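Local coordinates for protein GH127 beta-L-arabinofuranoside (Geobacillus stearothermophilus, PDB 4QK0) that probably hydrolyses beta-L-arabinofuranosidic bonds, as a glycoside hydrolase of family GH127, at residues A[70-75]-A[407-412]; A[78-83]-A[145-150]; A[139-144]-A[192-197]; A[336-341]-A[415-420]. All blocks are in the same frame, centred on the assembly; numbering follows the deposited sequence.

In the fold
Contact 1 lies near the surface, where two loops meet through a selenomethionine, a serine, a phenylalanine and a cysteine; the other three are buried. Contacts 2 and 3 share helix 140-158, which meets helix 76-92 in the first and the start of helix 194-205 in the second, their centres about 10 Å apart. Contact 4 sits deepest, about 3 Å from the centre of the chain, and is almost purely aliphatic. Contact 2 adds a CH-pi interaction, while contact 3 places a backbone carbonyl against isoleucine carbons. Lys81 of contact 2 hydrogen-bonds Tyr142 of contact 3, and Phe74 of contact 1 packs against His139 of contact 3.

Contact 1 (A[70-75]-A[407-412]); sequences YGMVFQ and WFSCAC
Ser409, the first residue of 407-412 to meet the other loop, puts its OG beside the side chain of Met72, a selenomethionine in this crystal: OG is 3.4 Å from Met72 CG and, as a second approach, 3.6 Å from Met72 SE. These are van der Waals contacts, with no hydrogen bond joining the two segments, and because Ser409 is poorly ordered the position of its hydroxyl deserves caution. The carbonyl of the same residue faces the aromatic side chain at the third position of the turn, Ser409 O lying 3.7 Å from Phe74 CE1 at the ring edge, close to its plane. What presents Met72 and Phe74 together is a type I beta turn from Met72 to Gln75, in the loop that leads into helix 76-92. Gln75 N donates to Met72 O at 3.1 Å, and in return Met72 N reaches Gln75 OE1 at 2.9 Å with an N-H...O angle of 156°, the donor standing above the amide's carbonyl plane. With chi1 at 50°, Phe74 CG sits between its own backbone N and carbonyl carbon, and the ring is brought under Met72 CB, which stands 3.5 Å above the ring plane near its rim. Cys410 follows, making a sulfur-aromatic contact: its SG is 4.2 Å from Phe74 CZ and 5.1 Å from the ring centroid, lying 56° off the ring normal and thus obliquely placed. On its far side from the loop contact, the Phe74 ring meets the ring of His139, while Cys410 also touches Tyr381.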
loop_
_atom_site.group_PDB
_atom_site.type_symbol
_atom_site.label_atom_id
_atom_site.label_comp_id
_atom_site.label_asym_id
_atom_site.label_seq_id
_atom_site.Cartn_x
_atom_site.Cartn_y
_atom_site.Cartn_z
ATOM N N TYR A 70 9.533 28.680 -18.121
ATOM C CA TYR A 70 8.546 28.137 -17.231
ATOM C C TYR A 70 8.282 26.673 -17.543
ATOM O O TYR A 70 8.179 26.282 -18.703
ATOM C CB TYR A 70 7.238 28.923 -17.350
ATOM C CG TYR A 70 6.170 28.477 -16.385
ATOM C CD1 TYR A 70 5.345 27.373 -16.673
ATOM C CD2 TYR A 70 5.955 29.158 -15.177
ATOM C CE1 TYR A 70 4.357 26.950 -15.782
ATOM C CE2 TYR A 70 4.961 28.743 -14.286
ATOM C CZ TYR A 70 4.172 27.637 -14.597
ATOM O OH TYR A 70 3.179 27.228 -13.739
ATOM N N GLY A 71 8.074 25.880 -16.486
ATOM C CA GLY A 71 7.576 24.508 -16.622
ATOM C C GLY A 71 8.622 23.481 -16.239
ATOM O O GLY A 71 9.617 23.803 -15.563
HETATM N N MSE A 72 8.398 22.246 -16.662
HETATM C CA MSE A 72 9.295 21.147 -16.331
HETATM C C MSE A 72 10.490 21.150 -17.286
HETATM O O MSE A 72 10.465 21.726 -18.378
HETATM C CB MSE A 72 8.544 19.821 -16.476
HETATM C CG MSE A 72 7.367 19.657 -15.489
HETATM SE SE MSE A 72 7.907 19.973 -13.599
HETATM C CE MSE A 72 8.245 18.105 -13.023
ATOM N N VAL A 73 11.561 20.509 -16.856
ATOM C CA VAL A 73 12.790 20.481 -17.612
ATOM C C VAL A 73 12.611 19.782 -18.986
ATOM O O VAL A 73 13.289 20.115 -19.947
ATOM C CB VAL A 73 13.922 19.939 -16.701
ATOM C CG1 VAL A 73 13.886 18.424 -16.577
ATOM C CG2 VAL A 73 15.241 20.438 -17.225
ATOM N N PHE A 74 11.615 18.901 -19.063
ATOM C CA PHE A 74 11.252 18.147 -20.273
ATOM C C PHE A 74 10.010 18.684 -20.999
ATOM O O PHE A 74 9.360 17.981 -21.777
ATOM C CB PHE A 74 10.995 16.678 -19.895
ATOM C CG PHE A 74 10.038 16.503 -18.729
ATOM C CD1 PHE A 74 8.673 16.706 -18.880
ATOM C CD2 PHE A 74 10.532 16.172 -17.460
ATOM C CE1 PHE A 74 7.801 16.581 -17.801
ATOM C CE2 PHE A 74 9.676 16.026 -16.383
ATOM C CZ PHE A 74 8.309 16.221 -16.548
ATOM N N GLN A 75 9.677 19.923 -20.734
ATOM C CA GLN A 75 8.566 20.595 -21.404
ATOM C C GLN A 75 8.647 20.554 -22.968
ATOM O O GLN A 75 7.634 20.430 -23.639
ATOM C CB GLN A 75 8.553 22.062 -20.909
ATOM C CG GLN A 75 7.201 22.768 -20.986
ATOM C CD GLN A 75 6.295 22.502 -19.788
ATOM O OE1 GLN A 75 6.629 21.739 -18.863
ATOM N NE2 GLN A 75 5.143 23.142 -19.796
ATOM N N TRP A 407 -4.778 16.919 -16.912
ATOM C CA TRP A 407 -3.447 16.970 -16.279
ATOM C C TRP A 407 -2.627 18.151 -16.803
ATOM O O TRP A 407 -2.953 18.777 -17.837
ATOM C CB TRP A 407 -2.689 15.652 -16.503
ATOM C CG TRP A 407 -3.450 14.464 -15.981
ATOM C CD1 TRP A 407 -4.449 13.780 -16.620
ATOM C CD2 TRP A 407 -3.314 13.864 -14.690
ATOM N NE1 TRP A 407 -4.941 12.787 -15.804
ATOM C CE2 TRP A 407 -4.264 12.810 -14.617
ATOM C CE3 TRP A 407 -2.476 14.106 -13.589
ATOM C CZ2 TRP A 407 -4.397 11.987 -13.488
ATOM C CZ3 TRP A 407 -2.605 13.291 -12.455
ATOM C CH2 TRP A 407 -3.564 12.241 -12.419
ATOM N N PHE A 408 -1.560 18.436 -16.065
ATOM C CA PHE A 408 -0.724 19.617 -16.268
ATOM C C PHE A 408 0.645 19.264 -15.706
ATOM O O PHE A 408 0.752 18.591 -14.678
ATOM C CB PHE A 408 -1.284 20.893 -15.596
ATOM C CG PHE A 408 -2.793 20.932 -15.501
ATOM C CD1 PHE A 408 -3.567 21.428 -16.570
ATOM C CD2 PHE A 408 -3.452 20.481 -14.350
ATOM C CE1 PHE A 408 -4.958 21.469 -16.490
ATOM C CE2 PHE A 408 -4.842 20.524 -14.274
ATOM C CZ PHE A 408 -5.597 21.016 -15.337
ATOM N N SER A 409 1.690 19.696 -16.397
ATOM C CA SER A 409 3.076 19.495 -15.948
ATOM C C SER A 409 3.617 18.160 -16.486
ATOM O O SER A 409 4.510 18.138 -17.350
ATOM C CB SER A 409 3.189 19.587 -14.411
ATOM O OG SER A 409 4.379 20.242 -14.043
ATOM N N CYS A 410 3.064 17.059 -15.974
ATOM C CA CYS A 410 3.188 15.766 -16.618
ATOM C C CYS A 410 1.803 15.419 -17.182
ATOM O O CYS A 410 1.086 14.513 -16.702
ATOM C CB CYS A 410 3.735 14.703 -15.667
ATOM S SG CYS A 410 4.995 13.686 -16.490
ATOM N N ALA A 411 1.439 16.205 -18.199
ATOM C CA ALA A 411 0.277 15.948 -19.043
ATOM C C ALA A 411 0.750 15.175 -20.266
ATOM O O ALA A 411 0.700 15.670 -21.387
ATOM C CB ALA A 411 -0.400 17.253 -19.457
ATOM N N CYS A 412 1.204 13.951 -20.025
ATOM C CA CYS A 412 1.655 13.061 -21.080
ATOM C C CYS A 412 0.558 12.072 -21.481
ATOM O O CYS A 412 0.452 11.695 -22.637
ATOM C CB CYS A 412 2.920 12.313 -20.642
ATOM S SG CYS A 412 2.743 11.327 -19.135
#

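Contact 2 (A[78-83]-A[145-150]); sequences DVAKWL and GHLIEA
Apolar contacts between Ala80 and Leu147 mark the nearest approach of the two backbones, the CA atoms of this pair being 4.8 Å apart. Ala80 CB presses on Leu147 CD1 at 3.4 Å, tighter than ordinary carbon contact; since Leu147 has chi2 near -7°, an eclipsed value, the closeness may partly reflect how that side chain was modelled. One turn on, Leu83 CB meets Ala150 CB at 4.0 Å. Small side chains also lie against backbone oxygens: Ala80 CB is 3.5 Å from His146 O, and Ala150 CB is 3.3 Å from Ala80 O. Alanines at these places let the axes of the short segments come within 8.1 Å at an angle of 18°. Two nearly parallel helices with helix 96-112 and the short helix 122-126 between them in sequence are consistent with neighbouring helices of the (alpha/alpha)6 barrel expected for this clan. The aromatic interaction is a CH-pi contact in which Lys81 CE sits over one face of His146, 3.6 Å from the ring centroid. Beyond CG the lysine chain is extended, carrying NZ past the ring to the hydroxyl of Tyr142, which it hydrogen-bonds. Replacing His146 by an alanine would probably leave Lys81 CE without its aromatic face and Tyr142 without its edge-to-face partner. Around the apolar part, Phe163 touches both Leu83 and Ala150.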
loop_
_atom_site.group_PDB
_atom_site.type_symbol
_atom_site.label_atom_id
_atom_site.label_comp_id
_atom_site.label_asym_id
_atom_site.label_seq_id
_atom_site.Cartn_x
_atom_site.Cartn_y
_atom_site.Cartn_z
ATOM N N ASP A 78 6.773 17.828 -24.878
ATOM C CA ASP A 78 5.308 17.936 -25.092
ATOM C C ASP A 78 4.988 18.478 -26.497
ATOM O O ASP A 78 4.064 18.029 -27.147
ATOM C CB ASP A 78 4.682 18.855 -24.046
ATOM C CG ASP A 78 4.554 18.176 -22.697
ATOM O OD1 ASP A 78 4.356 16.934 -22.674
ATOM O OD2 ASP A 78 4.567 18.896 -21.671
ATOM N N VAL A 79 5.768 19.444 -26.936
ATOM C CA VAL A 79 5.575 19.991 -28.257
ATOM C C VAL A 79 5.865 18.905 -29.284
ATOM O O VAL A 79 5.143 18.758 -30.274
ATOM C CB VAL A 79 6.488 21.194 -28.478
ATOM C CG1 VAL A 79 6.324 21.733 -29.881
ATOM C CG2 VAL A 79 6.144 22.278 -27.490
ATOM N N ALA A 80 6.907 18.128 -29.023
ATOM C CA ALA A 80 7.308 17.059 -29.908
ATOM C C ALA A 80 6.223 16.054 -30.048
ATOM O O ALA A 80 5.897 15.619 -31.148
ATOM C CB ALA A 80 8.574 16.393 -29.401
ATOM N N LYS A 81 5.626 15.662 -28.936
ATOM C CA LYS A 81 4.612 14.606 -28.988
ATOM C C LYS A 81 3.383 15.072 -29.689
ATOM O O LYS A 81 2.706 14.267 -30.364
ATOM C CB LYS A 81 4.246 14.093 -27.591
ATOM C CG LYS A 81 5.370 13.316 -26.910
ATOM C CD LYS A 81 5.078 13.171 -25.410
ATOM C CE LYS A 81 6.151 12.381 -24.708
ATOM N NZ LYS A 81 5.979 12.535 -23.245
ATOM N N TRP A 82 3.052 16.361 -29.522
ATOM C CA TRP A 82 1.879 16.902 -30.214
ATOM C C TRP A 82 2.163 16.891 -31.746
ATOM O O TRP A 82 1.328 16.412 -32.538
ATOM C CB TRP A 82 1.526 18.308 -29.683
ATOM C CG TRP A 82 0.337 18.963 -30.304
ATOM C CD1 TRP A 82 -0.961 18.884 -29.879
ATOM C CD2 TRP A 82 0.317 19.774 -31.481
ATOM N NE1 TRP A 82 -1.774 19.589 -30.729
ATOM C CE2 TRP A 82 -1.014 20.161 -31.701
ATOM C CE3 TRP A 82 1.295 20.237 -32.352
ATOM C CZ2 TRP A 82 -1.390 20.970 -32.771
ATOM C CZ3 TRP A 82 0.916 21.071 -33.400
ATOM C CH2 TRP A 82 -0.410 21.420 -33.597
ATOM N N LEU A 83 3.359 17.339 -32.149
ATOM C CA LEU A 83 3.731 17.291 -33.595
ATOM C C LEU A 83 3.694 15.873 -34.170
ATOM O O LEU A 83 3.207 15.651 -35.272
ATOM C CB LEU A 83 5.099 17.883 -33.825
ATOM C CG LEU A 83 5.169 19.419 -33.664
ATOM C CD1 LEU A 83 6.606 19.872 -33.605
ATOM C CD2 LEU A 83 4.450 20.113 -34.793
ATOM N N GLY A 145 15.211 13.087 -28.498
ATOM C CA GLY A 145 14.610 11.881 -29.045
ATOM C C GLY A 145 13.184 12.079 -29.456
ATOM O O GLY A 145 12.786 11.706 -30.564
ATOM N N HIS A 146 12.386 12.728 -28.596
ATOM C CA HIS A 146 10.998 12.918 -28.946
ATOM C C HIS A 146 10.835 13.804 -30.152
ATOM O O HIS A 146 9.965 13.573 -30.967
ATOM C CB HIS A 146 10.171 13.434 -27.760
ATOM C CG HIS A 146 9.575 12.322 -26.968
ATOM N ND1 HIS A 146 9.991 12.015 -25.689
ATOM C CD2 HIS A 146 8.727 11.330 -27.334
ATOM C CE1 HIS A 146 9.386 10.911 -25.289
ATOM N NE2 HIS A 146 8.601 10.495 -26.251
ATOM N N LEU A 147 11.647 14.829 -30.230
ATOM C CA LEU A 147 11.642 15.739 -31.400
ATOM C C LEU A 147 12.055 15.017 -32.726
ATOM O O LEU A 147 11.446 15.197 -33.754
ATOM C CB LEU A 147 12.614 16.869 -31.123
ATOM C CG LEU A 147 12.275 18.288 -30.689
ATOM C CD1 LEU A 147 10.812 18.659 -30.681
ATOM C CD2 LEU A 147 13.029 18.720 -29.447
ATOM N N ILE A 148 13.106 14.186 -32.642
ATOM C CA ILE A 148 13.486 13.284 -33.752
ATOM C C ILE A 148 12.310 12.434 -34.199
ATOM O O ILE A 148 11.963 12.415 -35.388
ATOM C CB ILE A 148 14.639 12.408 -33.346
ATOM C CG1 ILE A 148 15.925 13.251 -33.249
ATOM C CG2 ILE A 148 14.806 11.277 -34.328
ATOM C CD1 ILE A 148 17.099 12.582 -32.564
ATOM N N GLU A 149 11.626 11.785 -33.257
ATOM C CA GLU A 149 10.491 10.947 -33.667
ATOM C C GLU A 149 9.488 11.782 -34.379
ATOM O O GLU A 149 8.863 11.303 -35.322
ATOM C CB GLU A 149 9.804 10.252 -32.494
ATOM C CG GLU A 149 10.596 9.176 -31.794
ATOM C CD GLU A 149 9.706 8.347 -30.834
ATOM O OE1 GLU A 149 9.723 8.583 -29.600
ATOM O OE2 GLU A 149 9.011 7.433 -31.331
ATOM N N ALA A 150 9.262 13.010 -33.908
ATOM C CA ALA A 150 8.191 13.805 -34.519
ATOM C C ALA A 150 8.599 14.182 -35.962
ATOM O O ALA A 150 7.781 14.165 -36.858
ATOM C CB ALA A 150 7.960 15.083 -33.723
#

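Contact 3 (A[139-144]-A[192-197]); sequences HELYCA and QEIELA
Leu141 and Ile194 pack where the first turn of helix 140-158 meets the first turn of helix 194-205, a buried helix-start to helix-start contact in what is probably the (alpha/alpha)6 barrel of the catalytic domain. Glu193 holds the N-cap position of the second helix, and its N donates to the carboxylate of Glu195 at Glu195 OE1 (2.9 Å, 157° at the hydrogen). The start of the first helix is served from outside, Asp189 OD2 accepting from Tyr142 N. The tight part is around Ile194 and the chain of Glu193. Ile194 CB and CD1 both lie 3.7 Å from Leu141 O, and Ile194 CB faces Leu141 CB at 4.0 Å. With CG1 anti to the backbone N (chi1 -170°), the longer branch is sent along the first helix, and Ile194 CD1 ends 4.2 Å from Ala144 CB. Phe217 covers both Leu141 and Ile194. Glu193 CG lies 3.5 Å from Tyr142 O, and past it the chain bends at chi2. The looser part is at the Tyr142 ring, and this side too is buried, not open to solvent. Gln192 O is 4.1 Å from Tyr142 CD2, at the ring edge and close to its plane, while the amide of Gln192 turns away to Gln251. The ring and the Glu193 carboxylate have planes 66° apart, and Glu193 CB approaches the ring obliquely, 3.8 Å from Tyr142 CD2.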
loop_
_atom_site.group_PDB
_atom_site.type_symbol
_atom_site.label_atom_id
_atom_site.label_comp_id
_atom_site.label_asym_id
_atom_site.label_seq_id
_atom_site.Cartn_x
_atom_site.Cartn_y
_atom_site.Cartn_z
ATOM N N HIS A 139 16.832 15.357 -18.902
ATOM C CA HIS A 139 16.033 14.909 -20.065
ATOM C C HIS A 139 16.400 15.520 -21.444
ATOM O O HIS A 139 15.603 15.506 -22.357
ATOM C CB HIS A 139 14.558 15.189 -19.812
ATOM C CG HIS A 139 13.924 14.288 -18.815
ATOM N ND1 HIS A 139 14.307 14.267 -17.490
ATOM C CD2 HIS A 139 12.852 13.467 -18.914
ATOM C CE1 HIS A 139 13.506 13.453 -16.820
ATOM N NE2 HIS A 139 12.646 12.923 -17.674
ATOM N N GLU A 140 17.599 16.063 -21.563
ATOM C CA GLU A 140 18.064 16.688 -22.797
ATOM C C GLU A 140 17.943 15.740 -23.971
ATOM O O GLU A 140 17.340 16.079 -25.017
ATOM C CB GLU A 140 19.503 17.166 -22.655
ATOM C CG GLU A 140 19.673 18.472 -21.910
ATOM C CD GLU A 140 21.143 18.729 -21.525
ATOM O OE1 GLU A 140 21.758 19.707 -22.061
ATOM O OE2 GLU A 140 21.654 17.955 -20.674
ATOM N N LEU A 141 18.512 14.534 -23.822
ATOM C CA LEU A 141 18.463 13.539 -24.905
ATOM C C LEU A 141 17.046 13.003 -25.103
ATOM O O LEU A 141 16.626 12.713 -26.224
ATOM C CB LEU A 141 19.447 12.397 -24.656
ATOM C CG LEU A 141 20.877 12.854 -24.585
ATOM C CD1 LEU A 141 21.768 11.670 -24.307
ATOM C CD2 LEU A 141 21.335 13.564 -25.862
ATOM N N TYR A 142 16.321 12.854 -24.004
ATOM C CA TYR A 142 14.923 12.468 -24.061
ATOM C C TYR A 142 14.130 13.440 -24.909
ATOM O O TYR A 142 13.345 13.029 -25.790
ATOM C CB TYR A 142 14.372 12.384 -22.619
ATOM C CG TYR A 142 12.896 12.218 -22.449
ATOM C CD1 TYR A 142 12.072 13.310 -22.403
ATOM C CD2 TYR A 142 12.325 10.969 -22.283
ATOM C CE1 TYR A 142 10.695 13.162 -22.236
ATOM C CE2 TYR A 142 10.970 10.813 -22.106
ATOM C CZ TYR A 142 10.165 11.926 -22.074
ATOM O OH TYR A 142 8.838 11.764 -21.888
ATOM N N CYS A 143 14.280 14.726 -24.654
ATOM C CA CYS A 143 13.562 15.724 -25.503
ATOM C C CYS A 143 14.027 15.665 -26.953
ATOM O O CYS A 143 13.222 15.707 -27.854
ATOM C CB CYS A 143 13.712 17.162 -24.943
ATOM S SG CYS A 143 12.854 17.406 -23.353
ATOM N N ALA A 144 15.334 15.522 -27.157
ATOM C CA ALA A 144 15.880 15.413 -28.513
ATOM C C ALA A 144 15.298 14.202 -29.213
ATOM O O ALA A 144 14.831 14.290 -30.343
ATOM C CB ALA A 144 17.378 15.305 -28.461
ATOM N N GLN A 192 15.650 6.963 -20.964
ATOM C CA GLN A 192 15.818 6.410 -22.243
ATOM C C GLN A 192 14.723 6.866 -23.172
ATOM O O GLN A 192 13.589 7.130 -22.751
ATOM C CB GLN A 192 15.877 4.886 -22.173
ATOM C CG GLN A 192 16.894 4.347 -21.203
ATOM C CD GLN A 192 16.347 4.125 -19.787
ATOM O OE1 GLN A 192 15.700 4.996 -19.226
ATOM N NE2 GLN A 192 16.597 2.936 -19.218
ATOM N N GLU A 193 15.092 6.994 -24.445
ATOM C CA GLU A 193 14.230 7.470 -25.520
ATOM C C GLU A 193 15.092 7.788 -26.762
ATOM O O GLU A 193 14.679 7.498 -27.867
ATOM C CB GLU A 193 13.386 8.720 -25.135
ATOM C CG GLU A 193 12.908 9.597 -26.278
ATOM C CD GLU A 193 11.853 8.947 -27.151
ATOM O OE1 GLU A 193 11.282 7.906 -26.777
ATOM O OE2 GLU A 193 11.562 9.502 -28.233
ATOM N N ILE A 194 16.221 8.424 -26.567
ATOM C CA ILE A 194 17.086 8.823 -27.703
ATOM C C ILE A 194 17.508 7.590 -28.507
ATOM O O ILE A 194 17.577 7.639 -29.745
ATOM C CB ILE A 194 18.316 9.624 -27.232
ATOM C CG1 ILE A 194 19.077 10.250 -28.413
ATOM C CG2 ILE A 194 19.285 8.772 -26.448
ATOM C CD1 ILE A 194 18.287 11.241 -29.198
ATOM N N GLU A 195 17.639 6.458 -27.821
ATOM C CA GLU A 195 18.101 5.241 -28.471
ATOM C C GLU A 195 17.081 4.729 -29.496
ATOM O O GLU A 195 17.439 4.504 -30.678
ATOM C CB GLU A 195 18.466 4.188 -27.464
ATOM C CG GLU A 195 19.434 4.682 -26.422
ATOM C CD GLU A 195 18.765 5.279 -25.158
ATOM O OE1 GLU A 195 17.538 5.547 -25.196
ATOM O OE2 GLU A 195 19.489 5.429 -24.132
ATOM N N LEU A 196 15.810 4.635 -29.120
ATOM C CA LEU A 196 14.810 4.213 -30.112
ATOM C C LEU A 196 14.557 5.280 -31.203
ATOM O O LEU A 196 14.233 4.965 -32.342
ATOM C CB LEU A 196 13.503 3.769 -29.431
ATOM C CG LEU A 196 12.628 4.828 -28.725
ATOM C CD1 LEU A 196 11.692 5.487 -29.695
ATOM C CD2 LEU A 196 11.785 4.221 -27.602
ATOM N N ALA A 197 14.690 6.552 -30.836
ATOM C CA ALA A 197 14.465 7.603 -31.771
ATOM C C ALA A 197 15.533 7.600 -32.875
ATOM O O ALA A 197 15.237 7.720 -34.038
ATOM C CB ALA A 197 14.484 8.952 -31.049
#

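Contact 4 (A[336-341]-A[415-420]); sequences ASIALV and PNLARL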
loop_
_atom_site.group_PDB
_atom_site.type_symbol
_atom_site.label_atom_id
_atom_site.label_comp_id
_atom_site.label_asym_id
_atom_site.label_seq_id
_atom_site.Cartn_x
_atom_site.Cartn_y
_atom_site.Cartn_z
ATOM N N ALA A 336 3.194 3.596 -19.828
ATOM C CA ALA A 336 3.956 2.357 -19.793
ATOM C C ALA A 336 3.294 1.338 -20.681
ATOM O O ALA A 336 3.977 0.516 -21.269
ATOM C CB ALA A 336 4.068 1.812 -18.385
ATOM N N SER A 337 1.967 1.355 -20.736
ATOM C CA SER A 337 1.251 0.415 -21.561
ATOM C C SER A 337 1.417 0.776 -23.059
ATOM O O SER A 337 1.574 -0.115 -23.896
ATOM C CB SER A 337 -0.210 0.345 -21.177
ATOM O OG SER A 337 -0.350 -0.506 -20.061
ATOM N N ILE A 338 1.454 2.077 -23.363
ATOM C CA ILE A 338 1.789 2.544 -24.676
ATOM C C ILE A 338 3.194 2.076 -25.009
ATOM O O ILE A 338 3.471 1.578 -26.104
ATOM C CB ILE A 338 1.697 4.073 -24.730
ATOM C CG1 ILE A 338 0.249 4.532 -24.550
ATOM C CG2 ILE A 338 2.296 4.611 -26.010
ATOM C CD1 ILE A 338 0.136 6.040 -24.366
ATOM N N ALA A 339 4.130 2.250 -24.078
ATOM C CA ALA A 339 5.524 1.837 -24.344
ATOM C C ALA A 339 5.615 0.321 -24.586
ATOM O O ALA A 339 6.426 -0.142 -25.385
ATOM C CB ALA A 339 6.412 2.200 -23.191
ATOM N N LEU A 340 4.761 -0.449 -23.925
ATOM C CA LEU A 340 4.769 -1.880 -24.167
ATOM C C LEU A 340 4.355 -2.160 -25.609
ATOM O O LEU A 340 4.896 -3.024 -26.274
ATOM C CB LEU A 340 3.871 -2.575 -23.197
ATOM C CG LEU A 340 3.627 -4.073 -23.284
ATOM C CD1 LEU A 340 4.940 -4.848 -23.213
ATOM C CD2 LEU A 340 2.699 -4.498 -22.162
ATOM N N VAL A 341 3.387 -1.423 -26.097
ATOM C CA VAL A 341 2.985 -1.600 -27.480
ATOM C C VAL A 341 4.185 -1.350 -28.434
ATOM O O VAL A 341 4.409 -2.135 -29.360
ATOM C CB VAL A 341 1.835 -0.677 -27.849
ATOM C CG1 VAL A 341 1.544 -0.749 -29.361
ATOM C CG2 VAL A 341 0.581 -1.067 -27.060
ATOM N N PRO A 415 -1.077 13.685 -25.145
ATOM C CA PRO A 415 -0.375 13.657 -26.454
ATOM C C PRO A 415 0.325 12.314 -26.686
ATOM O O PRO A 415 0.619 11.947 -27.866
ATOM C CB PRO A 415 0.651 14.808 -26.352
ATOM C CG PRO A 415 0.913 14.973 -24.892
ATOM C CD PRO A 415 -0.354 14.539 -24.171
ATOM N N ASN A 416 0.563 11.602 -25.565
ATOM C CA ASN A 416 1.025 10.250 -25.623
ATOM C C ASN A 416 -0.049 9.338 -26.174
ATOM O O ASN A 416 0.230 8.670 -27.167
ATOM C CB ASN A 416 1.655 9.772 -24.325
ATOM C CG ASN A 416 3.159 9.465 -24.474
ATOM O OD1 ASN A 416 3.985 10.238 -23.999
ATOM N ND2 ASN A 416 3.512 8.350 -25.146
ATOM N N LEU A 417 -1.257 9.268 -25.615
ATOM C CA LEU A 417 -2.272 8.380 -26.228
ATOM C C LEU A 417 -2.626 8.781 -27.638
ATOM O O LEU A 417 -2.841 7.948 -28.474
ATOM C CB LEU A 417 -3.568 8.328 -25.477
ATOM C CG LEU A 417 -3.804 7.131 -24.567
ATOM C CD1 LEU A 417 -5.108 7.389 -23.820
ATOM C CD2 LEU A 417 -3.880 5.795 -25.296
ATOM N N ALA A 418 -2.699 10.060 -27.883
ATOM C CA ALA A 418 -2.975 10.554 -29.225
ATOM C C ALA A 418 -2.006 9.980 -30.258
ATOM O O ALA A 418 -2.444 9.589 -31.329
ATOM C CB ALA A 418 -2.885 12.062 -29.261
ATOM N N ARG A 419 -0.697 9.990 -29.973
ATOM C CA ARG A 419 0.262 9.547 -30.994
ATOM C C ARG A 419 0.124 8.078 -31.271
ATOM O O ARG A 419 0.242 7.682 -32.424
ATOM C CB ARG A 419 1.695 9.937 -30.694
ATOM C CG ARG A 419 2.345 9.261 -29.516
ATOM C CD ARG A 419 3.757 9.805 -29.360
ATOM N NE ARG A 419 4.447 9.169 -28.259
ATOM C CZ ARG A 419 5.712 8.781 -28.266
ATOM N NH1 ARG A 419 6.480 8.927 -29.349
ATOM N NH2 ARG A 419 6.220 8.215 -27.172
ATOM N N LEU A 420 -0.220 7.277 -30.269
ATOM C CA LEU A 420 -0.486 5.871 -30.535
ATOM C C LEU A 420 -1.773 5.613 -31.341
ATOM O O LEU A 420 -1.793 4.862 -32.359
ATOM C CB LEU A 420 -0.558 5.085 -29.235
ATOM C CG LEU A 420 -0.937 3.615 -29.399
ATOM C CD1 LEU A 420 0.111 2.902 -30.240
ATOM C CD2 LEU A 420 -1.025 2.933 -28.056
#
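Ile338 is the main bump of this contact, pointing from helix 334-350 into a hollow on helix 413-422 bordered by Asn416, Leu417 and Leu420. Its CD1 goes deepest, stopping 3.7 Å from Leu417 N and 3.8 Å from Asn416 C, so the floor of the hollow is backbone. One wall is Leu417, whose CG is 4.1 Å from Ile338 CD1; another is Asn416, whose CB lies 4.0 Å from the same methyl. With CG1 anti to the carbonyl carbon (chi1 -66°), the long branch of Ile338 reaches across to this floor. The short segments run nearly parallel, 26° apart and 10.4 Å between axes, as would fit neighbouring helices in an (alpha/alpha)6 barrel, and at that spacing branched side chains bridge the gap. Trimming Ile338 to an alanine would probably open a gap over the Asn416-Leu417 peptide and deprive Leu420 of one neighbour. Leu420 is the answering bump: it inserts between Ile338 and Val341, one turn apart, with Leu420 CD2 4.1 Å from Ile338 CG1 and Leu420 CD1 4.0 Å from Val341 CG1. Leu364 and Ala363 of helix 354-365 touch Leu420 and Val341 respectively.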